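Local coordinates for protein pumilio homolog 23 (Arabidopsis thaliana, PDB 5WZJ) that binds 18S ribosomal RNA sequence-specifically through pumilio repeats stacked into a right-handed superhelix, and probably regulates mRNA translation and stability, at residues N86-F91 against L128-K133; D141-C146 against K221-D226; G203-L208 against R238-Q243; G211-S216 against L248-L253. All blocks are in the same frame, centred on the assembly; numbering follows the deposited sequence. Where two conformers were deposited one is given.

Contact 1: N86-F91 against L128-K133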
loop_
_atom_site.group_PDB
_atom_site.type_symbol
_atom_site.label_atom_id
_atom_site.label_comp_id
_atom_site.label_asym_id
_atom_site.label_seq_id
_atom_site.Cartn_x
_atom_site.Cartn_y
_atom_site.Cartn_z
ATOM N N ASN A 86 4.563 35.152 10.452
ATOM C CA ASN A 86 3.600 36.246 10.343
ATOM C C ASN A 86 2.185 35.750 10.080
ATOM O O ASN A 86 1.226 36.472 10.357
ATOM C CB ASN A 86 4.010 37.218 9.231
ATOM C CG ASN A 86 5.230 38.069 9.609
ATOM O OD1 ASN A 86 6.234 38.108 8.890
ATOM N ND2 ASN A 86 5.137 38.755 10.739
ATOM N N SER A 87 2.022 34.553 9.532
ATOM C CA SER A 87 0.686 34.052 9.240
ATOM C C SER A 87 0.176 33.067 10.292
ATOM O O SER A 87 -0.927 32.534 10.133
ATOM C CB SER A 87 0.667 33.394 7.858
ATOM O OG SER A 87 1.411 32.191 7.885
ATOM N N ALA A 88 0.949 32.815 11.357
ATOM C CA ALA A 88 0.609 31.719 12.265
ATOM C C ALA A 88 -0.766 31.915 12.896
ATOM O O ALA A 88 -1.526 30.957 13.047
ATOM C CB ALA A 88 1.676 31.573 13.350
ATOM N N SER A 89 -1.117 33.154 13.247
ATOM C CA SER A 89 -2.381 33.370 13.940
ATOM C C SER A 89 -3.586 33.116 13.043
ATOM O O SER A 89 -4.701 32.946 13.552
ATOM C CB SER A 89 -2.430 34.788 14.512
ATOM O OG SER A 89 -2.433 35.762 13.481
ATOM N N VAL A 90 -3.401 33.077 11.724
ATOM C CA VAL A 90 -4.489 32.762 10.809
ATOM C C VAL A 90 -4.249 31.451 10.083
ATOM O O VAL A 90 -5.027 31.091 9.194
ATOM C CB VAL A 90 -4.741 33.907 9.811
ATOM C CG1 VAL A 90 -5.137 35.181 10.572
ATOM C CG2 VAL A 90 -3.511 34.162 8.953
ATOM N N PHE A 91 -3.192 30.722 10.445
ATOM C CA PHE A 91 -2.896 29.466 9.763
ATOM C C PHE A 91 -4.059 28.474 9.786
ATOM O O PHE A 91 -4.344 27.887 8.726
ATOM C CB PHE A 91 -1.619 28.853 10.351
ATOM C CG PHE A 91 -1.136 27.633 9.613
ATOM C CD1 PHE A 91 -1.614 26.372 9.936
ATOM C CD2 PHE A 91 -0.186 27.750 8.620
ATOM C CE1 PHE A 91 -1.167 25.250 9.256
ATOM C CE2 PHE A 91 0.271 26.639 7.936
ATOM C CZ PHE A 91 -0.212 25.386 8.258
ATOM N N LEU A 128 7.763 25.383 12.765
ATOM C CA LEU A 128 6.806 24.352 13.153
ATOM C C LEU A 128 6.154 24.677 14.494
ATOM O O LEU A 128 4.944 24.485 14.668
ATOM C CB LEU A 128 7.491 22.991 13.205
ATOM C CG LEU A 128 8.008 22.500 11.855
ATOM C CD1 LEU A 128 8.862 21.274 12.048
ATOM C CD2 LEU A 128 6.843 22.185 10.915
ATOM N N HIS A 129 6.927 25.191 15.453
ATOM C CA HIS A 129 6.337 25.501 16.751
ATOM C C HIS A 129 5.222 26.533 16.623
ATOM O O HIS A 129 4.143 26.372 17.211
ATOM C CB HIS A 129 7.398 25.989 17.736
ATOM C CG HIS A 129 6.844 26.293 19.095
ATOM N ND1 HIS A 129 6.462 25.305 19.979
ATOM C CD2 HIS A 129 6.565 27.470 19.703
ATOM C CE1 HIS A 129 6.002 25.860 21.086
ATOM N NE2 HIS A 129 6.048 27.173 20.942
ATOM N N SER A 130 5.451 27.601 15.852
ATOM C CA SER A 130 4.419 28.629 15.741
ATOM C C SER A 130 3.138 28.051 15.139
ATOM O O SER A 130 2.031 28.394 15.571
ATOM C CB SER A 130 4.938 29.819 14.923
ATOM O OG SER A 130 5.256 29.424 13.604
ATOM N N ILE A 131 3.276 27.123 14.190
ATOM C CA ILE A 131 2.114 26.503 13.553
ATOM C C ILE A 131 1.422 25.539 14.516
ATOM O O ILE A 131 0.194 25.551 14.656
ATOM C CB ILE A 131 2.541 25.783 12.257
ATOM C CG1 ILE A 131 3.006 26.775 11.205
ATOM C CG2 ILE A 131 1.393 24.972 11.665
ATOM C CD1 ILE A 131 3.493 26.068 9.945
ATOM N N CYS A 132 2.191 24.659 15.163
ATOM C CA CYS A 132 1.571 23.650 16.022
ATOM C C CYS A 132 0.865 24.289 17.207
ATOM O O CYS A 132 -0.179 23.793 17.660
ATOM C CB CYS A 132 2.621 22.648 16.513
ATOM S SG CYS A 132 3.302 21.571 15.207
ATOM N N LYS A 133 1.413 25.395 17.710
ATOM C CA LYS A 133 0.837 26.044 18.880
ATOM C C LYS A 133 -0.560 26.581 18.586
ATOM O O LYS A 133 -1.475 26.412 19.399
ATOM C CB LYS A 133 1.774 27.152 19.347
ATOM C CG LYS A 133 1.425 27.788 20.665
ATOM C CD LYS A 133 2.676 28.466 21.216
ATOM C CE LYS A 133 2.357 29.764 21.943
ATOM N NZ LYS A 133 1.496 29.528 23.128
#

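Contact 2: D141-C146 against K221-D226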
loop_
_atom_site.group_PDB
_atom_site.type_symbol
_atom_site.label_atom_id
_atom_site.label_comp_id
_atom_site.label_asym_id
_atom_site.label_seq_id
_atom_site.Cartn_x
_atom_site.Cartn_y
_atom_site.Cartn_z
ATOM N N ASP A 141 -12.061 21.147 14.826
ATOM C CA ASP A 141 -12.685 21.413 13.532
ATOM C C ASP A 141 -11.679 21.281 12.382
ATOM O O ASP A 141 -12.040 20.806 11.297
ATOM C CB ASP A 141 -13.367 22.786 13.557
ATOM C CG ASP A 141 -14.456 22.846 14.612
ATOM O OD1 ASP A 141 -15.480 22.168 14.423
ATOM O OD2 ASP A 141 -14.268 23.517 15.651
ATOM N N MET A 142 -10.409 21.624 12.613
ATOM C CA MET A 142 -9.397 21.429 11.571
ATOM C C MET A 142 -9.200 19.946 11.252
ATOM O O MET A 142 -9.043 19.568 10.083
ATOM C CB MET A 142 -8.076 22.065 12.011
ATOM C CG MET A 142 -7.020 22.112 10.912
ATOM S SD MET A 142 -5.470 22.788 11.547
ATOM C CE MET A 142 -4.388 22.607 10.130
ATOM N N MET A 143 -9.191 19.094 12.281
ATOM C CA MET A 143 -9.029 17.660 12.067
ATOM C C MET A 143 -10.155 17.102 11.220
ATOM O O MET A 143 -9.928 16.239 10.372
ATOM C CB MET A 143 -8.992 16.919 13.406
ATOM C CG MET A 143 -7.785 17.253 14.265
ATOM S SD MET A 143 -7.864 16.536 15.933
ATOM C CE MET A 143 -7.693 14.792 15.587
ATOM N N CYS A 144 -11.378 17.580 11.442
ATOM C CA CYS A 144 -12.554 17.083 10.740
ATOM C C CYS A 144 -12.806 17.791 9.418
ATOM O O CYS A 144 -13.731 17.412 8.698
ATOM C CB CYS A 144 -13.787 17.216 11.640
ATOM S SG CYS A 144 -13.643 16.181 13.105
ATOM N N ASN A 145 -11.996 18.784 9.074
ATOM C CA ASN A 145 -12.228 19.595 7.884
ATOM C C ASN A 145 -11.579 18.917 6.681
ATOM O O ASN A 145 -10.436 18.466 6.768
ATOM C CB ASN A 145 -11.644 20.996 8.098
ATOM C CG ASN A 145 -11.819 21.889 6.892
ATOM O OD1 ASN A 145 -10.936 21.980 6.031
ATOM N ND2 ASN A 145 -12.964 22.546 6.819
ATOM N N CYS A 146 -12.304 18.843 5.554
ATOM C CA CYS A 146 -11.759 18.123 4.407
ATOM C C CYS A 146 -10.404 18.691 3.986
ATOM O O CYS A 146 -9.473 17.929 3.709
ATOM C CB CYS A 146 -12.753 18.114 3.237
ATOM S SG CYS A 146 -13.397 19.690 2.662
ATOM N N LYS A 221 -15.046 9.823 20.702
ATOM C CA LYS A 221 -15.959 8.845 20.113
ATOM C C LYS A 221 -16.396 9.265 18.716
ATOM O O LYS A 221 -16.623 8.414 17.845
ATOM C CB LYS A 221 -17.174 8.643 21.031
ATOM C CG LYS A 221 -18.165 7.540 20.588
ATOM C CD LYS A 221 -18.856 6.810 21.778
ATOM C CE LYS A 221 -19.911 7.683 22.488
ATOM N NZ LYS A 221 -20.464 7.150 23.805
ATOM N N TYR A 222 -16.486 10.570 18.462
ATOM C CA TYR A 222 -16.905 10.991 17.138
ATOM C C TYR A 222 -15.740 11.306 16.211
ATOM O O TYR A 222 -15.906 11.206 14.992
ATOM C CB TYR A 222 -17.901 12.153 17.271
ATOM C CG TYR A 222 -19.158 11.540 17.872
ATOM C CD1 TYR A 222 -20.010 10.760 17.083
ATOM C CD2 TYR A 222 -19.427 11.627 19.245
ATOM C CE1 TYR A 222 -21.133 10.144 17.621
ATOM C CE2 TYR A 222 -20.548 11.013 19.796
ATOM C CZ TYR A 222 -21.399 10.268 18.976
ATOM O OH TYR A 222 -22.519 9.657 19.510
ATOM N N LEU A 223 -14.552 11.607 16.746
ATOM C CA LEU A 223 -13.366 11.600 15.890
ATOM C C LEU A 223 -13.147 10.222 15.269
ATOM O O LEU A 223 -12.652 10.118 14.141
ATOM C CB LEU A 223 -12.133 12.036 16.691
ATOM C CG LEU A 223 -12.105 13.478 17.242
ATOM C CD1 LEU A 223 -10.812 13.721 18.011
ATOM C CD2 LEU A 223 -12.271 14.543 16.150
ATOM N N GLN A 224 -13.527 9.158 15.993
ATOM C CA GLN A 224 -13.375 7.788 15.507
ATOM C C GLN A 224 -14.112 7.564 14.192
ATOM O O GLN A 224 -13.648 6.802 13.333
ATOM C CB GLN A 224 -13.907 6.801 16.560
ATOM C CG GLN A 224 -13.006 6.578 17.765
ATOM C CD GLN A 224 -13.635 5.629 18.774
ATOM O OE1 GLN A 224 -14.780 5.206 18.613
ATOM N NE2 GLN A 224 -12.897 5.300 19.819
ATOM N N VAL A 225 -15.276 8.195 14.025
ATOM C CA VAL A 225 -16.164 7.913 12.901
ATOM C C VAL A 225 -16.235 9.082 11.930
ATOM O O VAL A 225 -17.016 9.051 10.973
ATOM C CB VAL A 225 -17.577 7.506 13.375
ATOM C CG1 VAL A 225 -17.517 6.202 14.194
ATOM C CG2 VAL A 225 -18.217 8.623 14.197
ATOM N N ASP A 226 -15.440 10.114 12.138
ATOM C CA ASP A 226 -15.352 11.177 11.152
ATOM C C ASP A 226 -14.239 10.822 10.181
ATOM O O ASP A 226 -13.109 10.555 10.599
ATOM C CB ASP A 226 -15.080 12.530 11.806
ATOM C CG ASP A 226 -14.975 13.643 10.793
ATOM O OD1 ASP A 226 -13.893 13.805 10.179
ATOM O OD2 ASP A 226 -15.978 14.359 10.615
HETATM O O HOH W 1 -15.858 16.090 8.626
#

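Contact 3: G203-L208 against R238-Q243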
loop_
_atom_site.group_PDB
_atom_site.type_symbol
_atom_site.label_atom_id
_atom_site.label_comp_id
_atom_site.label_asym_id
_atom_site.label_seq_id
_atom_site.Cartn_x
_atom_site.Cartn_y
_atom_site.Cartn_z
ATOM N N GLY A 203 10.127 15.935 19.534
ATOM C CA GLY A 203 9.348 16.647 20.532
ATOM C C GLY A 203 8.178 17.415 19.934
ATOM O O GLY A 203 7.131 17.557 20.572
ATOM N N MET A 204 8.343 17.935 18.715
ATOM C CA MET A 204 7.250 18.666 18.080
ATOM C C MET A 204 6.141 17.715 17.636
ATOM O O MET A 204 4.954 18.019 17.800
ATOM C CB MET A 204 7.777 19.475 16.898
ATOM C CG MET A 204 6.796 20.526 16.382
ATOM S SD MET A 204 6.570 21.892 17.552
ATOM C CE MET A 204 8.282 22.342 17.861
ATOM N N LEU A 205 6.508 16.564 17.062
ATOM C CA LEU A 205 5.505 15.562 16.701
ATOM C C LEU A 205 4.691 15.147 17.923
ATOM O O LEU A 205 3.452 15.132 17.886
ATOM C CB LEU A 205 6.179 14.349 16.062
ATOM C CG LEU A 205 5.262 13.190 15.645
ATOM C CD1 LEU A 205 4.247 13.653 14.595
ATOM C CD2 LEU A 205 6.064 12.018 15.105
ATOM N N THR A 206 5.378 14.844 19.030
ATOM C CA THR A 206 4.692 14.442 20.261
ATOM C C THR A 206 3.769 15.546 20.755
ATOM O O THR A 206 2.611 15.295 21.105
ATOM C CB THR A 206 5.729 14.070 21.330
ATOM O OG1 THR A 206 6.490 12.941 20.870
ATOM C CG2 THR A 206 5.051 13.723 22.664
ATOM N N TYR A 207 4.266 16.785 20.762
ATOM C CA TYR A 207 3.477 17.918 21.231
ATOM C C TYR A 207 2.243 18.128 20.363
ATOM O O TYR A 207 1.137 18.323 20.881
ATOM C CB TYR A 207 4.355 19.173 21.239
ATOM C CG TYR A 207 3.620 20.496 21.332
ATOM C CD1 TYR A 207 3.020 20.896 22.523
ATOM C CD2 TYR A 207 3.569 21.372 20.241
ATOM C CE1 TYR A 207 2.356 22.123 22.619
ATOM C CE2 TYR A 207 2.901 22.603 20.321
ATOM C CZ TYR A 207 2.303 22.971 21.522
ATOM O OH TYR A 207 1.657 24.183 21.641
ATOM N N LEU A 208 2.417 18.108 19.036
ATOM C CA LEU A 208 1.281 18.303 18.139
ATOM C C LEU A 208 0.246 17.200 18.332
ATOM O O LEU A 208 -0.943 17.473 18.534
ATOM C CB LEU A 208 1.760 18.350 16.681
ATOM C CG LEU A 208 0.653 18.284 15.624
ATOM C CD1 LEU A 208 -0.325 19.479 15.766
ATOM C CD2 LEU A 208 1.282 18.241 14.222
ATOM N N ARG A 238 0.809 5.706 11.902
ATOM C CA ARG A 238 1.846 5.182 11.012
ATOM C C ARG A 238 3.198 5.819 11.294
ATOM O O ARG A 238 4.231 5.138 11.259
ATOM C CB ARG A 238 1.469 5.410 9.545
ATOM C CG ARG A 238 0.307 4.570 9.045
ATOM C CD ARG A 238 0.114 4.741 7.545
ATOM N NE ARG A 238 -1.292 4.896 7.172
ATOM C CZ ARG A 238 -2.079 3.900 6.770
ATOM N NH1 ARG A 238 -1.600 2.653 6.691
ATOM N NH2 ARG A 238 -3.352 4.155 6.454
ATOM N N LEU A 239 3.214 7.128 11.568
ATOM C CA LEU A 239 4.467 7.809 11.882
ATOM C C LEU A 239 5.069 7.330 13.206
ATOM O O LEU A 239 6.267 7.511 13.430
ATOM C CB LEU A 239 4.239 9.328 11.923
ATOM C CG LEU A 239 3.770 9.963 10.597
ATOM C CD1 LEU A 239 3.335 11.406 10.797
ATOM C CD2 LEU A 239 4.854 9.892 9.529
ATOM N N MET A 240 4.269 6.730 14.088
ATOM C CA MET A 240 4.733 6.277 15.394
ATOM C C MET A 240 5.110 4.801 15.407
ATOM O O MET A 240 5.318 4.234 16.490
ATOM C CB MET A 240 3.663 6.555 16.455
ATOM C CG MET A 240 3.501 8.032 16.802
ATOM S SD MET A 240 4.983 8.676 17.626
ATOM C CE MET A 240 4.456 10.364 18.006
ATOM N N LEU A 241 5.175 4.165 14.236
ATOM C CA LEU A 241 5.566 2.764 14.141
ATOM C C LEU A 241 6.849 2.519 14.938
ATOM O O LEU A 241 7.798 3.304 14.868
ATOM C CB LEU A 241 5.751 2.386 12.662
ATOM C CG LEU A 241 6.169 0.947 12.319
ATOM C CD1 LEU A 241 5.024 -0.023 12.494
ATOM C CD2 LEU A 241 6.724 0.847 10.908
ATOM N N LYS A 242 6.842 1.458 15.747
ATOM C CA LYS A 242 7.957 1.027 16.594
ATOM C C LYS A 242 8.282 1.987 17.743
ATOM O O LYS A 242 9.234 1.724 18.493
ATOM C CB LYS A 242 9.239 0.781 15.781
ATOM C CG LYS A 242 9.127 -0.362 14.775
ATOM C CD LYS A 242 10.328 -0.363 13.837
ATOM C CE LYS A 242 10.247 -1.483 12.822
ATOM N NZ LYS A 242 10.328 -2.816 13.483
ATOM N N GLN A 243 7.534 3.081 17.919
ATOM C CA GLN A 243 7.727 3.951 19.086
ATOM C C GLN A 243 6.798 3.483 20.207
ATOM O O GLN A 243 5.782 4.105 20.522
ATOM C CB GLN A 243 7.472 5.406 18.716
ATOM C CG GLN A 243 8.181 5.853 17.442
ATOM C CD GLN A 243 9.684 5.631 17.523
ATOM O OE1 GLN A 243 10.330 6.046 18.481
ATOM N NE2 GLN A 243 10.236 4.957 16.529
#

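Contact 4: G211-S216 against L248-L253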
loop_
_atom_site.group_PDB
_atom_site.type_symbol
_atom_site.label_atom_id
_atom_site.label_comp_id
_atom_site.label_asym_id
_atom_site.label_seq_id
_atom_site.Cartn_x
_atom_site.Cartn_y
_atom_site.Cartn_z
ATOM N N GLY A 211 -1.772 17.372 21.487
ATOM C CA GLY A 211 -2.835 18.357 21.338
ATOM C C GLY A 211 -4.019 17.832 20.542
ATOM O O GLY A 211 -5.175 18.125 20.861
ATOM N N LEU A 212 -3.752 17.041 19.498
ATOM C CA LEU A 212 -4.854 16.496 18.713
ATOM C C LEU A 212 -5.675 15.498 19.503
ATOM O O LEU A 212 -6.827 15.235 19.144
ATOM C CB LEU A 212 -4.342 15.807 17.443
ATOM C CG LEU A 212 -3.492 16.675 16.504
ATOM C CD1 LEU A 212 -3.075 15.866 15.261
ATOM C CD2 LEU A 212 -4.225 17.948 16.105
ATOM N N LEU A 213 -5.110 14.936 20.570
ATOM C CA LEU A 213 -5.761 13.870 21.308
ATOM C C LEU A 213 -6.327 14.319 22.644
ATOM O O LEU A 213 -6.940 13.504 23.332
ATOM C CB LEU A 213 -4.781 12.717 21.547
ATOM C CG LEU A 213 -4.258 12.007 20.304
ATOM C CD1 LEU A 213 -3.268 10.931 20.717
ATOM C CD2 LEU A 213 -5.402 11.406 19.505
ATOM N N SER A 214 -6.127 15.568 23.050
ATOM C CA SER A 214 -6.560 15.988 24.385
ATOM C C SER A 214 -7.960 16.593 24.322
ATOM O O SER A 214 -8.187 17.762 24.613
ATOM C CB SER A 214 -5.570 16.973 24.986
ATOM O OG SER A 214 -5.543 18.103 24.170
ATOM N N CYS A 215 -8.900 15.777 23.892
ATOM C CA CYS A 215 -10.302 16.139 23.916
ATOM C C CYS A 215 -11.015 15.153 24.833
ATOM O O CYS A 215 -10.415 14.188 25.319
ATOM C CB CYS A 215 -10.892 16.131 22.502
ATOM S SG CYS A 215 -10.759 14.488 21.708
ATOM N N SER A 216 -12.306 15.398 25.074
ATOM C CA SER A 216 -13.068 14.525 25.953
ATOM C C SER A 216 -13.223 13.149 25.320
ATOM O O SER A 216 -13.068 12.984 24.112
ATOM C CB SER A 216 -14.442 15.136 26.251
ATOM O OG SER A 216 -15.259 15.148 25.090
ATOM N N LEU A 248 1.751 3.100 23.229
ATOM C CA LEU A 248 1.032 2.673 24.428
ATOM C C LEU A 248 0.374 3.836 25.158
ATOM O O LEU A 248 -0.544 3.619 25.951
ATOM C CB LEU A 248 1.980 1.918 25.371
ATOM C CG LEU A 248 2.493 0.585 24.799
ATOM C CD1 LEU A 248 3.713 0.066 25.592
ATOM C CD2 LEU A 248 1.371 -0.461 24.781
ATOM N N GLU A 249 0.809 5.066 24.908
ATOM C CA GLU A 249 0.113 6.217 25.467
ATOM C C GLU A 249 -1.017 6.691 24.554
ATOM O O GLU A 249 -2.090 7.050 25.043
ATOM C CB GLU A 249 1.110 7.364 25.715
ATOM C CG GLU A 249 0.698 8.359 26.810
ATOM C CD GLU A 249 1.012 7.859 28.225
ATOM O OE1 GLU A 249 1.429 6.680 28.397
ATOM O OE2 GLU A 249 0.848 8.658 29.170
ATOM N N ILE A 250 -0.807 6.694 23.234
ATOM C CA ILE A 250 -1.772 7.346 22.352
ATOM C C ILE A 250 -2.924 6.414 21.979
ATOM O O ILE A 250 -4.068 6.859 21.834
ATOM C CB ILE A 250 -1.079 7.914 21.098
ATOM C CG1 ILE A 250 -0.460 6.817 20.250
ATOM C CG2 ILE A 250 -0.034 8.958 21.475
ATOM C CD1 ILE A 250 0.406 7.368 19.129
ATOM N N ILE A 251 -2.662 5.121 21.778
ATOM C CA ILE A 251 -3.724 4.220 21.318
ATOM C C ILE A 251 -4.852 4.098 22.350
ATOM O O ILE A 251 -6.025 4.148 21.946
ATOM C CB ILE A 251 -3.139 2.869 20.890
ATOM C CG1 ILE A 251 -2.348 3.021 19.588
ATOM C CG2 ILE A 251 -4.257 1.819 20.728
ATOM C CD1 ILE A 251 -1.620 1.741 19.184
ATOM N N PRO A 252 -4.575 3.956 23.654
ATOM C CA PRO A 252 -5.689 3.955 24.630
ATOM C C PRO A 252 -6.520 5.227 24.619
ATOM O O PRO A 252 -7.731 5.159 24.874
ATOM C CB PRO A 252 -4.977 3.768 25.984
ATOM C CG PRO A 252 -3.693 3.107 25.648
ATOM C CD PRO A 252 -3.290 3.609 24.294
ATOM N N LEU A 253 -5.914 6.387 24.340
ATOM C CA LEU A 253 -6.699 7.613 24.185
ATOM C C LEU A 253 -7.632 7.521 22.978
ATOM O O LEU A 253 -8.823 7.834 23.072
ATOM C CB LEU A 253 -5.774 8.834 24.064
ATOM C CG LEU A 253 -4.894 9.207 25.264
ATOM C CD1 LEU A 253 -3.891 10.319 24.915
ATOM C CD2 LEU A 253 -5.743 9.618 26.458
#

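Contact 1: N86-F91 against L128-K133
The CA atoms of A88 and I131 come within 5.6 Å of each other where the chain leading from helix 77-87 into helix 91-95 passes the flank of helix 121-137. The small side chain of A88 is consistent with so near an approach, since its methyl meets backbone as well as side chain: A88 CB lies 3.9 Å from S130 O and 4.0 Å from S130 CB. The hydroxyl of S130 takes no polar partner across the contact; its OG turns back to its own helix and bonds to the carbonyl of A127. Beside this pair the larger share of the packing falls to F91, whose ring is swung toward I131 with CG anti to the backbone N (chi1 -173°). I131 CG2 sits over one face of that ring, displaced toward its rim, 3.8 Å from the centroid and 20° off the normal, a CH-pi contact. The second branch of the isoleucine contributes as well, I131 CD1 lying 3.8 Å from F91 CE2. With an alanine in place of F91, I131 would probably lose the aromatic face that carries its CG2, and a gap is likely to open toward V151 of helix 146-160, which the ring also touches. With no hydrogen bond across the contact, its hold comes from dispersion and close fit, supplemented by the weak attraction of methyl hydrogens for the pi face.

Contact 2: D141-C146 against K221-D226
C144 and D226 face each other with CA atoms 6.5 Å apart, each near the junction of two successive helices, the first in Pumilio repeat 3 and the second in repeat 4. The contact thus joins neighbouring repeats of the superhelix, and both segments run into a capped helix start, N145 OD1 accepting from G148 N and D226 OD1 from S229 N. C144 carries most of the touching. Its SG fits between L223 and the carboxylate, 3.7 Å from L223 CD2 and 3.7 Å from D226 CG. With CG anti to the backbone N (chi1 180°), the D226 carboxylate reaches across to the cysteine, OD1 resting 3.6 Å from C144 CA. Deeper in, M143 bends at its thioether so that its CE meets L223 CD1 at 4.1 Å, the two side chains crossing at about a right angle. An alanine in place of the aspartate would probably leave the N-H of S229 without its cap and the bridging water held by C144 O alone of its two acceptors. That water closes the polar side of the contact, donating both its hydrogens over short distances, to C144 O at 2.5 Å and to D226 OD2 at 2.6 Å.

Contact 3: G203-L208 against R238-Q243
L205 of helix 202-213 meets the segment 238-243 as the latter leaves helix 227-239 and turns into the next helix. At the start of that segment R238 gives its carbonyl O to the N of L241, a 3.3 Å bond at the end of the helix. L239 follows, with its CA nearest to that of L205 at 9.2 Å and its CB directed at helix 202-213; its side chain remains at the border of the contact and packs instead on L156, V162 and L169. M240 is the residue that reaches helix 202-213. Its chain bends at chi2 (-67°) and then runs straight to the methyl, so that M240 CE arrives 3.7 Å from L205 CD2 and 3.8 Å from L205 CG. The leucine answers with CG anti to its backbone N (chi1 179°), and the two side chains reach toward each other tip to tip. The same methyl passes 4.4 Å from T206 OG1, whose hydroxyl is engaged elsewhere, by Q246 OE1 and P202 O. Next, L241 and K242 form the corners of a type II beta turn from M240 to Q243, K242 taking the positive phi (68°) of its third position. The turn is closed by Q243 N bonding to M240 O at 2.9 Å, and Q243 then stands at the N-cap of helix 244-254. The segment 238-243, in Pumilio repeat 4, is thus a type II beta turn linking two consecutive helices, 227-239 and 244-254, and M240 packs it against helix 202-213, as in the stacked all-helical layers of the pumilio superhelix.

Contact 4: G211-S216 against L248-L253
L213 holds CG anti to its carbonyl carbon (chi1 -63°) and CD1 fully extended (chi2 178°), which carries that methyl straight to I250. In I250, CG1 lies between the backbone N and the carbonyl carbon (chi1 63°), leading the longer branch away and leaving the beta carbon and the short branch to receive the leucine. L213 CD1 accordingly rests 3.7 Å from I250 CB and 3.9 Å from I250 CG2, with the two side chains crossing obliquely. One turn further along helix 244-254, L253 packs nearer the root of the same leucine, its CD1 lying 4.2 Å from L213 CB. Here too the backbones come nearest, L213 CA and L253 CA being 7.0 Å apart. Residues three apart on one helix therefore meet opposite ends of a single side chain. L233 of helix 227-239 and M220 of helix 217-223 also touch L213, which places this residue of Pumilio repeat 4 where four helices meet. Beyond it the chain makes an inverse gamma turn centred on S214, with a weak bond from C215 N to L213 O, and S216 caps the next helix through its OG on D219 N. Nothing polar joins the two segments, and the nearest RNA atom is about 15 Å away. Aliphatic carbons alone make the contact, so its attachment is dispersive and hydrophobic, dependent on how L213 fits against I250 and L253.

Contacts 3 and 4 are buried and share helix 202-213, which packs on the turn into helix 244-254 in one and on that helix itself in the other; M240 CG and I250 CD1 touch between them. Contacts 1 and 2 are only partly buried, and none lies wholly at the surface. Apolar carbon packing is common to all four. Contact 1 adds a ring face, contact 2 a carboxylate and a bridging water on its less buried side, and of the buried pair contact 3 alone uses a methionine. Contact 1 reaches contact 3 through C132 and K133 against M204 and Y207, while L223 of contact 2 meets C215 of contact 4, so packing continues from one helix to its neighbour in space.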